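Local coordinates for protein isomaltose glucohydrolase (Kribbella flavida, PDB 5Z3E) that hydrolyses the alpha-1,6-glucosidic linkage at the non-reducing end of isomaltose, releasing beta-D-glucose and D-glucose in the intracellular breakdown of a starch-derived cyclic tetrasaccharide, at residues G88-A93 against V161-R166; Y184-W189 against G214-V219; L319-G324 against R341-Q346. The protein carries 1 engineered substitution. All blocks are in the same frame, centred on the assembly; numbering follows the deposited sequence.

Interaction 1 (G88-A93 against V161-R166); sequences GDVASA and VTHAAR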
ATOM      1  N   GLY A  88      11.318  -9.418  11.446  1.00 12.76           N
ATOM      2  CA  GLY A  88      12.705  -9.393  11.868  1.00 13.32           C
ATOM      3  C   GLY A  88      13.696  -9.842  10.822  1.00 12.93           C
ATOM      4  O   GLY A  88      14.880  -9.976  11.135  1.00 14.29           O
ATOM      5  N   ASP A  89      13.248 -10.061   9.585  1.00 12.11           N
ATOM      6  CA  ASP A  89      14.157 -10.508   8.531  1.00 11.91           C
ATOM      7  C   ASP A  89      14.780  -9.271   7.860  1.00 10.71           C
ATOM      8  O   ASP A  89      14.335  -8.770   6.831  1.00 11.33           O
ATOM      9  CB  ASP A  89      13.471 -11.429   7.542  1.00 12.29           C
ATOM     10  CG  ASP A  89      14.419 -12.108   6.598  1.00 12.00           C
ATOM     11  OD1 ASP A  89      15.547 -11.623   6.390  1.00 12.26           O
ATOM     12  OD2 ASP A  89      14.019 -13.165   6.040  1.00 14.24           O
ATOM     13  N   VAL A  90      15.798  -8.751   8.538  1.00 11.16           N
ATOM     14  CA  VAL A  90      16.473  -7.536   8.120  1.00 10.84           C
ATOM     15  C   VAL A  90      17.109  -7.719   6.760  1.00 10.42           C
ATOM     16  O   VAL A  90      17.075  -6.799   5.929  1.00 11.15           O
ATOM     17  CB  VAL A  90      17.491  -7.137   9.182  1.00 12.22           C
ATOM     18  CG1 VAL A  90      18.325  -5.954   8.771  1.00 14.05           C
ATOM     19  CG2 VAL A  90      16.810  -6.831  10.535  1.00 15.58           C
ATOM     20  N   ALA A  91      17.651  -8.895   6.490  1.00 10.36           N
ATOM     21  CA  ALA A  91      18.314  -9.127   5.228  1.00 10.96           C
ATOM     22  C   ALA A  91      17.327  -9.041   4.063  1.00 10.02           C
ATOM     23  O   ALA A  91      17.583  -8.345   3.086  1.00  9.99           O
ATOM     24  CB  ALA A  91      19.025 -10.485   5.228  1.00 13.23           C
ATOM     25  N   SER A  92      16.192  -9.741   4.155  1.00  9.88           N
ATOM     26  CA  SER A  92      15.245  -9.749   3.053  1.00  9.68           C
ATOM     27  C   SER A  92      14.686  -8.357   2.795  1.00  9.07           C
ATOM     28  O   SER A  92      14.619  -7.916   1.642  1.00  8.87           O
ATOM     29  CB  SER A  92      14.102 -10.719   3.352  1.00 10.46           C
ATOM     30  OG  SER A  92      13.071 -10.599   2.390  1.00 10.96           O
ATOM     31  N   ALA A  93      14.251  -7.679   3.850  1.00  8.83           N
ATOM     32  CA  ALA A  93      13.713  -6.334   3.665  1.00  8.75           C
ATOM     33  C   ALA A  93      14.765  -5.421   3.047  1.00  7.81           C
ATOM     34  O   ALA A  93      14.451  -4.621   2.163  1.00  7.92           O
ATOM     35  CB  ALA A  93      13.206  -5.787   4.996  1.00  9.88           C
ATOM     36  N   VAL A 161      12.034   4.415   5.472  1.00  6.60           N
ATOM     37  CA  VAL A 161      12.303   5.165   6.694  1.00  6.94           C
ATOM     38  C   VAL A 161      11.910   4.343   7.905  1.00  7.10           C
ATOM     39  O   VAL A 161      12.642   4.280   8.906  1.00  7.76           O
ATOM     40  CB  VAL A 161      11.574   6.516   6.660  1.00  7.40           C
ATOM     41  CG1 VAL A 161      11.638   7.204   8.024  1.00  8.83           C
ATOM     42  CG2 VAL A 161      12.176   7.424   5.600  1.00  8.33           C
ATOM     43  N   THR A 162      10.745   3.717   7.856  1.00  7.16           N
ATOM     44  CA  THR A 162      10.241   2.940   8.995  1.00  7.83           C
ATOM     45  C   THR A 162      11.164   1.769   9.289  1.00  7.88           C
ATOM     46  O   THR A 162      11.476   1.471  10.456  1.00  8.74           O
ATOM     47  CB  THR A 162       8.802   2.477   8.721  1.00  8.01           C
ATOM     48  OG1 THR A 162       7.977   3.619   8.531  1.00  8.27           O
ATOM     49  CG2 THR A 162       8.231   1.674   9.870  1.00  9.46           C
ATOM     50  N   HIS A 163      11.625   1.082   8.246  1.00  7.54           N
ATOM     51  CA  HIS A 163      12.555  -0.031   8.392  1.00  7.97           C
ATOM     52  C   HIS A 163      13.870   0.411   9.020  1.00  7.90           C
ATOM     53  O   HIS A 163      14.383  -0.225   9.936  1.00  8.78           O
ATOM     54  CB  HIS A 163      12.781  -0.642   7.012  1.00  7.94           C
ATOM     55  CG  HIS A 163      13.825  -1.698   6.985  1.00  7.88           C
ATOM     56  ND1 HIS A 163      13.701  -2.877   7.702  1.00  8.62           N
ATOM     57  CD2 HIS A 163      15.007  -1.734   6.330  1.00  7.94           C
ATOM     58  CE1 HIS A 163      14.787  -3.579   7.457  1.00  8.84           C
ATOM     59  NE2 HIS A 163      15.600  -2.921   6.635  1.00  8.73           N
ATOM     60  N   ALA A 164      14.435   1.509   8.510  1.00  8.18           N
ATOM     61  CA  ALA A 164      15.691   1.981   9.039  1.00  8.64           C
ATOM     62  C   ALA A 164      15.580   2.390  10.492  1.00  9.20           C
ATOM     63  O   ALA A 164      16.505   2.155  11.286  1.00 10.75           O
ATOM     64  CB  ALA A 164      16.233   3.122   8.196  1.00  9.04           C
ATOM     65  N   ALA A 165      14.481   3.019  10.866  1.00  9.30           N
ATOM     66  CA  ALA A 165      14.283   3.390  12.267  1.00 10.79           C
ATOM     67  C   ALA A 165      14.156   2.158  13.138  1.00 10.94           C
ATOM     68  O   ALA A 165      14.727   2.098  14.233  1.00 13.19           O
ATOM     69  CB  ALA A 165      13.045   4.264  12.409  1.00 11.94           C
ATOM     70  N   ARG A 166      13.410   1.156  12.688  1.00 10.03           N
ATOM     71  CA  ARG A 166      13.183  -0.050  13.476  1.00 10.58           C
ATOM     72  C   ARG A 166      14.487  -0.757  13.786  1.00 10.72           C
ATOM     73  O   ARG A 166      14.682  -1.260  14.892  1.00 12.52           O
ATOM     74  CB  ARG A 166      12.252  -0.983  12.707  1.00 10.20           C
ATOM     75  CG  ARG A 166      11.989  -2.311  13.403  1.00 10.64           C
ATOM     76  CD  ARG A 166      10.982  -3.166  12.648  1.00 10.77           C
ATOM     77  NE  ARG A 166       9.658  -2.535  12.692  1.00 10.55           N
ATOM     78  CZ  ARG A 166       8.994  -2.010  11.665  1.00  9.85           C
ATOM     79  NH1 ARG A 166       7.863  -1.374  11.884  1.00  9.71           N
ATOM     80  NH2 ARG A 166       9.451  -2.103  10.429  1.00  9.77           N
TER
HETATM   81  O   HOH W   1      18.004  -4.151   5.960  1.00  9.93           O
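Ala93 and His163 mark the closest backbone approach, with CA atoms 8.0 Å apart, where the first turn of helix 90-105 meets the last turns of helix 151-167. This is helix-helix packing within the (alpha/alpha)6 barrel of glycoside hydrolase family 15, and one imidazole, that of His163, carries most of the contact. With CG anti to the backbone N (chi1 174°), the His163 ring reaches straight out from its helix and slides one face under the Ala93 methyl. The result is a CH-pi contact, CB lying 4.0 Å from the ring centroid and closest to CE1. His163 ND1 hydrogen-bonds Ser85 OG of helix 74-87, the helix just before 90-105, and with NE2 held by a water the ring's rotation is set from both sides. Helix 74-87 ends in a Schellman motif at Gly88, and the new helix starts at once, capped by Asp89, whose OD1 accepts from Ser92 N, 3.0 Å away, from above the carboxylate plane. No direct hydrogen bond joins the two segments. The water instead lies in the imidazole plane at the ring edge, 2.8 Å from His163 NE2, and donates to Val90 O, also at 2.8 Å.

Interaction 2 (Y184-W189 against G214-V219); sequences YLLAFW and GGLVAV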
ATOM      1  N   TYR A 184      10.415  13.687  -7.275  1.00  6.85           N
ATOM      2  CA  TYR A 184       9.268  13.342  -8.110  1.00  6.83           C
ATOM      3  C   TYR A 184       7.957  13.704  -7.405  1.00  6.69           C
ATOM      4  O   TYR A 184       7.076  14.337  -8.007  1.00  7.40           O
ATOM      5  CB  TYR A 184       9.353  11.855  -8.421  1.00  7.13           C
ATOM      6  CG  TYR A 184       8.302  11.331  -9.374  1.00  7.10           C
ATOM      7  CD1 TYR A 184       8.280  11.702 -10.704  1.00  7.50           C
ATOM      8  CD2 TYR A 184       7.351  10.405  -8.960  1.00  7.91           C
ATOM      9  CE1 TYR A 184       7.357  11.181 -11.592  1.00  7.49           C
ATOM     10  CE2 TYR A 184       6.433   9.861  -9.835  1.00  8.04           C
ATOM     11  CZ  TYR A 184       6.443  10.238 -11.157  1.00  7.67           C
ATOM     12  OH  TYR A 184       5.605   9.713 -12.094  1.00  8.36           O
ATOM     13  N   LEU A 185       7.809  13.298  -6.148  1.00  6.56           N
ATOM     14  CA  LEU A 185       6.574  13.557  -5.438  1.00  6.54           C
ATOM     15  C   LEU A 185       6.342  15.018  -5.140  1.00  6.65           C
ATOM     16  O   LEU A 185       5.204  15.486  -5.190  1.00  7.36           O
ATOM     17  CB  LEU A 185       6.521  12.734  -4.157  1.00  6.83           C
ATOM     18  CG  LEU A 185       6.399  11.228  -4.360  1.00  7.42           C
ATOM     19  CD1 LEU A 185       6.491  10.516  -3.040  1.00  9.16           C
ATOM     20  CD2 LEU A 185       5.123  10.880  -5.103  1.00  8.19           C
ATOM     21  N   LEU A 186       7.401  15.773  -4.840  1.00  6.69           N
ATOM     22  CA  LEU A 186       7.213  17.200  -4.593  1.00  7.29           C
ATOM     23  C   LEU A 186       6.654  17.887  -5.841  1.00  7.75           C
ATOM     24  O   LEU A 186       5.903  18.845  -5.731  1.00  8.99           O
ATOM     25  CB  LEU A 186       8.506  17.867  -4.138  1.00  7.51           C
ATOM     26  CG  LEU A 186       9.013  17.459  -2.762  1.00  8.09           C
ATOM     27  CD1 LEU A 186      10.365  18.100  -2.522  1.00  9.92           C
ATOM     28  CD2 LEU A 186       8.060  17.842  -1.655  1.00 10.07           C
ATOM     29  N   ALA A 187       7.042  17.418  -7.020  1.00  7.77           N
ATOM     30  CA  ALA A 187       6.558  17.989  -8.268  1.00  8.47           C
ATOM     31  C   ALA A 187       5.158  17.548  -8.638  1.00  7.95           C
ATOM     32  O   ALA A 187       4.428  18.323  -9.260  1.00  9.47           O
ATOM     33  CB  ALA A 187       7.511  17.635  -9.390  1.00 10.02           C
ATOM     34  N   PHE A 188       4.782  16.308  -8.319  1.00  7.50           N
ATOM     35  CA  PHE A 188       3.604  15.689  -8.925  1.00  7.83           C
ATOM     36  C   PHE A 188       2.543  15.224  -7.943  1.00  8.09           C
ATOM     37  O   PHE A 188       1.574  14.580  -8.347  1.00  9.32           O
ATOM     38  CB  PHE A 188       4.035  14.563  -9.868  1.00  9.10           C
ATOM     39  CG  PHE A 188       4.878  15.044 -11.008  1.00  9.39           C
ATOM     40  CD1 PHE A 188       4.374  15.954 -11.910  1.00 10.74           C
ATOM     41  CD2 PHE A 188       6.183  14.610 -11.177  1.00  9.84           C
ATOM     42  CE1 PHE A 188       5.125  16.408 -12.945  1.00 12.52           C
ATOM     43  CE2 PHE A 188       6.948  15.071 -12.209  1.00 11.28           C
ATOM     44  CZ  PHE A 188       6.437  15.965 -13.093  1.00 12.76           C
ATOM     45  N   TRP A 189       2.661  15.576  -6.667  1.00  8.08           N
ATOM     46  CA  TRP A 189       1.712  15.100  -5.680  1.00  9.33           C
ATOM     47  C   TRP A 189       0.271  15.490  -5.982  1.00  9.55           C
ATOM     48  O   TRP A 189      -0.639  14.755  -5.605  1.00 11.90           O
ATOM     49  CB  TRP A 189       2.096  15.579  -4.300  1.00 10.29           C
ATOM     50  CG  TRP A 189       1.943  17.021  -4.142  1.00 10.41           C
ATOM     51  CD1 TRP A 189       2.878  17.990  -4.390  1.00 10.99           C
ATOM     52  CD2 TRP A 189       0.764  17.705  -3.701  1.00 12.37           C
ATOM     53  NE1 TRP A 189       2.358  19.223  -4.120  1.00 12.85           N
ATOM     54  CE2 TRP A 189       1.055  19.059  -3.702  1.00 12.54           C
ATOM     55  CE3 TRP A 189      -0.524  17.289  -3.321  1.00 13.93           C
ATOM     56  CZ2 TRP A 189       0.108  20.027  -3.284  1.00 14.90           C
ATOM     57  CZ3 TRP A 189      -1.457  18.209  -2.947  1.00 15.60           C
ATOM     58  CH2 TRP A 189      -1.139  19.555  -2.955  1.00 13.91           C
ATOM     59  N   GLY A 214       2.176  10.177   3.787  1.00  6.30           N
ATOM     60  CA  GLY A 214       2.911   9.340   4.707  1.00  6.86           C
ATOM     61  C   GLY A 214       4.392   9.291   4.388  1.00  6.51           C
ATOM     62  O   GLY A 214       5.239   9.345   5.297  1.00  7.05           O
ATOM     63  N   GLY A 215       4.740   9.163   3.113  1.00  6.33           N
ATOM     64  CA  GLY A 215       6.131   9.159   2.734  1.00  6.31           C
ATOM     65  C   GLY A 215       6.836  10.474   3.005  1.00  6.16           C
ATOM     66  O   GLY A 215       7.978  10.492   3.475  1.00  6.69           O
ATOM     67  N   LEU A 216       6.182  11.580   2.680  1.00  6.18           N
ATOM     68  CA  LEU A 216       6.767  12.897   2.891  1.00  6.27           C
ATOM     69  C   LEU A 216       6.959  13.212   4.359  1.00  6.37           C
ATOM     70  O   LEU A 216       7.989  13.763   4.752  1.00  6.83           O
ATOM     71  CB  LEU A 216       5.933  13.964   2.191  1.00  6.80           C
ATOM     72  CG  LEU A 216       5.908  13.906   0.668  1.00  7.35           C
ATOM     73  CD1 LEU A 216       5.026  15.021   0.134  1.00  9.13           C
ATOM     74  CD2 LEU A 216       7.295  13.964   0.051  1.00  8.91           C
ATOM     75  N   VAL A 217       5.977  12.879   5.206  1.00  6.47           N
ATOM     76  CA  VAL A 217       6.143  13.102   6.631  1.00  6.68           C
ATOM     77  C   VAL A 217       7.252  12.194   7.166  1.00  6.61           C
ATOM     78  O   VAL A 217       8.036  12.627   8.026  1.00  7.11           O
ATOM     79  CB  VAL A 217       4.821  12.938   7.394  1.00  7.12           C
ATOM     80  CG1 VAL A 217       5.032  12.966   8.892  1.00  8.40           C
ATOM     81  CG2 VAL A 217       3.844  14.021   6.985  1.00  7.59           C
ATOM     82  N   ALA A 218       7.342  10.963   6.674  1.00  6.48           N
ATOM     83  CA  ALA A 218       8.386  10.066   7.145  1.00  6.98           C
ATOM     84  C   ALA A 218       9.765  10.676   6.893  1.00  6.65           C
ATOM     85  O   ALA A 218      10.608  10.693   7.796  1.00  7.53           O
ATOM     86  CB  ALA A 218       8.256   8.709   6.488  1.00  7.51           C
ATOM     87  N   VAL A 219      10.038  11.168   5.691  1.00  6.63           N
ATOM     88  CA  VAL A 219      11.361  11.731   5.447  1.00  6.63           C
ATOM     89  C   VAL A 219      11.538  13.092   6.095  1.00  6.91           C
ATOM     90  O   VAL A 219      12.641  13.406   6.558  1.00  7.60           O
ATOM     91  CB  VAL A 219      11.726  11.794   3.929  1.00  6.92           C
ATOM     92  CG1 VAL A 219      11.831  10.401   3.348  1.00  7.71           C
ATOM     93  CG2 VAL A 219      10.779  12.656   3.117  1.00  7.25           C
TER
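Leu185, Leu186 and Leu216 share one conformation, CG anti to the carbonyl carbon (chi1 -68°, -68° and -66°) and CD1 extended away from CA, and it is the other branch, CD2, with which Leu216 meets both partners. The CD2 methyl of Leu216 approaches Leu186 end to end, 4.3 Å from Leu186 CD2, and also faces the base of the neighbouring side chain, 4.5 Å from Leu185 CB. The directions from that methyl to its two partners are roughly at right angles, so it fits the corner between consecutive residues of helix 175-188. Leu186 starts off beside the interface and only its end bends in. Leu185 CD1 points past Leu216 toward the turn at Gly215, 5.9 Å from Gly215 CA. The contact is wholly apolar and rather loose, and other helices complete it: Leu216 also touches Val237 of helix 231-248, while Leu185 rests on Tyr153 and Leu157 of helix 151-167. The connection between helices 175-188 and 206-220 carries Asp195 and Glu198, the predicted proton acceptor and the inferred proton donor, although the leucines themselves lie away from both. Two successive helices packed against each other, with the probable catalytic carboxylates on the long connection between them, fit the (alpha/alpha)6 barrel of family 15 glucohydrolases.

Interaction 3 (L319-G324 against R341-Q346); sequences LSALLG and RWIADQ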
ATOM      1  N   LEU A 319      -7.348  -5.549   2.729  1.00  8.96           N
ATOM      2  CA  LEU A 319      -8.208  -4.503   3.242  1.00  8.87           C
ATOM      3  C   LEU A 319      -8.780  -4.875   4.613  1.00  8.79           C
ATOM      4  O   LEU A 319      -8.915  -3.997   5.468  1.00  9.00           O
ATOM      5  CB  LEU A 319      -9.307  -4.139   2.270  1.00  9.24           C
ATOM      6  CG  LEU A 319      -8.844  -3.486   0.966  1.00  9.45           C
ATOM      7  CD1 LEU A 319     -10.030  -3.191   0.088  1.00 10.41           C
ATOM      8  CD2 LEU A 319      -8.034  -2.210   1.245  1.00  9.90           C
ATOM      9  N   SER A 320      -9.107  -6.149   4.829  1.00  9.19           N
ATOM     10  CA  SER A 320      -9.456  -6.586   6.181  1.00  9.15           C
ATOM     11  C   SER A 320      -8.293  -6.395   7.141  1.00  9.05           C
ATOM     12  O   SER A 320      -8.483  -5.990   8.281  1.00  9.33           O
ATOM     13  CB  SER A 320      -9.912  -8.032   6.140  1.00  9.99           C
ATOM     14  OG  SER A 320     -11.127  -8.140   5.445  1.00 10.98           O
ATOM     15  N   ALA A 321      -7.076  -6.652   6.666  1.00  9.20           N
ATOM     16  CA  ALA A 321      -5.907  -6.464   7.502  1.00  9.26           C
ATOM     17  C   ALA A 321      -5.700  -4.990   7.805  1.00  9.08           C
ATOM     18  O   ALA A 321      -5.362  -4.618   8.926  1.00  9.68           O
ATOM     19  CB  ALA A 321      -4.676  -7.023   6.816  1.00 10.05           C
ATOM     20  N   LEU A 322      -5.854  -4.136   6.794  1.00  9.05           N
ATOM     21  CA  LEU A 322      -5.710  -2.699   6.978  1.00  8.98           C
ATOM     22  C   LEU A 322      -6.714  -2.155   7.993  1.00  8.83           C
ATOM     23  O   LEU A 322      -6.373  -1.340   8.859  1.00  9.17           O
ATOM     24  CB  LEU A 322      -5.884  -2.022   5.616  1.00  9.38           C
ATOM     25  CG  LEU A 322      -5.784  -0.524   5.604  1.00 10.17           C
ATOM     26  CD1 LEU A 322      -4.418  -0.036   6.044  1.00 10.48           C
ATOM     27  CD2 LEU A 322      -6.121  -0.031   4.203  1.00 10.72           C
ATOM     28  N   LEU A 323      -7.974  -2.582   7.872  1.00  8.79           N
ATOM     29  CA  LEU A 323      -8.979  -2.148   8.832  1.00  8.90           C
ATOM     30  C   LEU A 323      -8.629  -2.676  10.222  1.00  8.75           C
ATOM     31  O   LEU A 323      -8.704  -1.932  11.206  1.00  9.34           O
ATOM     32  CB  LEU A 323     -10.386  -2.553   8.391  1.00  9.36           C
ATOM     33  CG  LEU A 323     -11.507  -2.062   9.301  1.00 10.08           C
ATOM     34  CD1 LEU A 323     -11.512  -0.549   9.490  1.00 11.98           C
ATOM     35  CD2 LEU A 323     -12.854  -2.524   8.756  1.00 11.83           C
ATOM     36  N   GLY A 324      -8.235  -3.947  10.315  1.00  9.16           N
ATOM     37  CA  GLY A 324      -7.852  -4.486  11.599  1.00  9.58           C
ATOM     38  C   GLY A 324      -6.703  -3.726  12.257  1.00  9.20           C
ATOM     39  O   GLY A 324      -6.711  -3.492  13.467  1.00  9.90           O
ATOM     40  N   ARG A 341      -8.872 -13.003  12.518  1.00 12.60           N
ATOM     41  CA  ARG A 341      -9.463 -14.344  12.418  1.00 13.37           C
ATOM     42  C   ARG A 341     -10.060 -14.567  11.033  1.00 13.61           C
ATOM     43  O   ARG A 341      -9.927 -15.637  10.451  1.00 14.57           O
ATOM     44  CB  ARG A 341     -10.519 -14.553  13.502  1.00 14.19           C
ATOM     45  CG  ARG A 341      -9.991 -14.611  14.900  1.00 14.06           C
ATOM     46  CD  ARG A 341     -11.122 -14.895  15.897  1.00 16.92           C
ATOM     47  NE  ARG A 341     -10.649 -14.797  17.270  1.00 16.27           N
ATOM     48  CZ  ARG A 341     -10.938 -13.797  18.098  1.00 16.25           C
ATOM     49  NH1 ARG A 341     -11.728 -12.808  17.683  1.00 17.88           N
ATOM     50  NH2 ARG A 341     -10.400 -13.764  19.292  1.00 22.58           N
ATOM     51  N   TRP A 342     -10.761 -13.557  10.513  1.00 12.71           N
ATOM     52  CA  TRP A 342     -11.350 -13.688   9.173  1.00 12.86           C
ATOM     53  C   TRP A 342     -10.278 -13.951   8.123  1.00 12.90           C
ATOM     54  O   TRP A 342     -10.417 -14.836   7.277  1.00 13.33           O
ATOM     55  CB  TRP A 342     -12.175 -12.444   8.791  1.00 13.14           C
ATOM     56  CG  TRP A 342     -12.835 -12.592   7.448  1.00 12.65           C
ATOM     57  CD1 TRP A 342     -14.049 -13.172   7.204  1.00 13.71           C
ATOM     58  CD2 TRP A 342     -12.308 -12.234   6.169  1.00 11.90           C
ATOM     59  NE1 TRP A 342     -14.317 -13.178   5.876  1.00 13.68           N
ATOM     60  CE2 TRP A 342     -13.260 -12.613   5.202  1.00 12.56           C
ATOM     61  CE3 TRP A 342     -11.123 -11.618   5.743  1.00 12.10           C
ATOM     62  CZ2 TRP A 342     -13.058 -12.419   3.836  1.00 12.84           C
ATOM     63  CZ3 TRP A 342     -10.944 -11.409   4.401  1.00 11.97           C
ATOM     64  CH2 TRP A 342     -11.899 -11.814   3.449  1.00 12.75           C
ATOM     65  N   ILE A 343      -9.179 -13.203   8.185  1.00 12.80           N
ATOM     66  CA  ILE A 343      -8.096 -13.412   7.240  1.00 12.01           C
ATOM     67  C   ILE A 343      -7.564 -14.843   7.338  1.00 12.77           C
ATOM     68  O   ILE A 343      -7.358 -15.516   6.333  1.00 13.37           O
ATOM     69  CB  ILE A 343      -6.946 -12.433   7.488  1.00 12.74           C
ATOM     70  CG1 ILE A 343      -7.418 -11.005   7.182  1.00 12.81           C
ATOM     71  CG2 ILE A 343      -5.729 -12.842   6.671  1.00 12.39           C
ATOM     72  CD1 ILE A 343      -6.517  -9.972   7.809  1.00 13.79           C
ATOM     73  N   ALA A 344      -7.316 -15.328   8.557  1.00 13.58           N
ATOM     74  CA  ALA A 344      -6.751 -16.656   8.735  1.00 14.95           C
ATOM     75  C   ALA A 344      -7.670 -17.710   8.124  1.00 14.76           C
ATOM     76  O   ALA A 344      -7.190 -18.724   7.609  1.00 16.44           O
ATOM     77  CB  ALA A 344      -6.482 -16.932  10.194  1.00 16.86           C
ATOM     78  N   ASP A 345      -8.979 -17.491   8.196  1.00 15.49           N
ATOM     79  CA  ASP A 345      -9.944 -18.427   7.637  1.00 16.57           C
ATOM     80  C   ASP A 345      -9.916 -18.451   6.109  1.00 16.61           C
ATOM     81  O   ASP A 345     -10.565 -19.336   5.517  1.00 18.78           O
ATOM     82  CB  ASP A 345     -11.343 -18.075   8.133  1.00 19.89           C
ATOM     83  CG  ASP A 345     -11.553 -18.392   9.600  1.00 29.08           C
ATOM     84  OD1 ASP A 345     -10.765 -19.171  10.194  1.00 40.06           O
ATOM     85  OD2 ASP A 345     -12.564 -17.892  10.169  1.00 34.99           O
ATOM     86  N   GLN A 346      -9.185 -17.535   5.468  1.00 15.01           N
ATOM     87  CA  GLN A 346      -9.096 -17.534   4.006  1.00 14.58           C
ATOM     88  C   GLN A 346      -7.850 -18.233   3.497  1.00 15.54           C
ATOM     89  O   GLN A 346      -7.656 -18.365   2.300  1.00 16.65           O
ATOM     90  CB  GLN A 346      -9.153 -16.109   3.446  1.00 14.20           C
ATOM     91  CG  GLN A 346     -10.276 -15.273   4.062  1.00 14.06           C
ATOM     92  CD  GLN A 346     -11.585 -15.993   4.134  1.00 14.68           C
ATOM     93  OE1 GLN A 346     -11.969 -16.704   3.219  1.00 16.33           O
ATOM     94  NE2 GLN A 346     -12.287 -15.829   5.252  1.00 15.34           N
TER
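Ser320 lies against the six-membered ring of Trp342, its OG 3.4 Å from Trp342 CZ3 and its CB 3.8 Å from Trp342 CE3, in an approach oblique to the indole plane. The two residues join helix 317-329 to helix 333-344, neighbouring helices of the (alpha/alpha)6 barrel that run in broadly opposite directions, linked by a short turn. The hydroxyl is not bonded to the indole; OG turns instead to Gly300 O and Val302 N, so this buried polar atom is satisfied from a neighbouring part of the chain while its flank packs on the aromatic ring. Small residues on helix 317-329 let the backbones draw together, with the CA atoms of Ser320 and Ile343 only 7.0 Å apart. Ile343 exploits this: CG1 stands anti to the carbonyl carbon (chi1 -66°) and CD1 continues outward, reaching the helix surface at Ala321, 3.6 Å from both Ala321 N and Ala321 CB. Tyr388 of helix 382-394 and Leu353 also border this isoleucine. Trp342 further touches Ile317 and Val357, and its side chain lies about 10 Å from that of Ala355, the engineered alanine at the position inferred to be the proton acceptor. Replacing the indole of Trp342 by the methyl of an alanine is likely to open a gap between Ser320 and Gln346 and deprive the Gln346 amide of the flat surface it rests on. That amide lies on the other side of the indole plane from Ser320, with NE2 above the ring and offset toward its rim. Gln346 OE1 hydrogen-bonds His359 NE2, and Gln346 NE2 donates to Trp342 O at 2.9 Å, a bent bond with an N-H...O angle of 147°.

Interactions 1 and 2 are direct neighbours: their centres are 20 Å apart, yet Val161 of the first reaches the second, its CG1 lying 3.6 Å from Ala218 O and its CG2 3.7 Å from Val219 CG1. Helix 151-167 thus packs on helix 206-220 as well as on helix 90-105. Interaction 3 stands apart, across the chain's centre from interaction 2, with about 12 Å between their nearest atoms and about 13 Å between those of interactions 1 and 3. Interactions 1 and 2 lie away from the annotated sites, whereas interaction 3 comes nearer to the active site, the Trp342 side chain lying about 10 Å from that of the engineered Ala355, at the position inferred to be the proton acceptor.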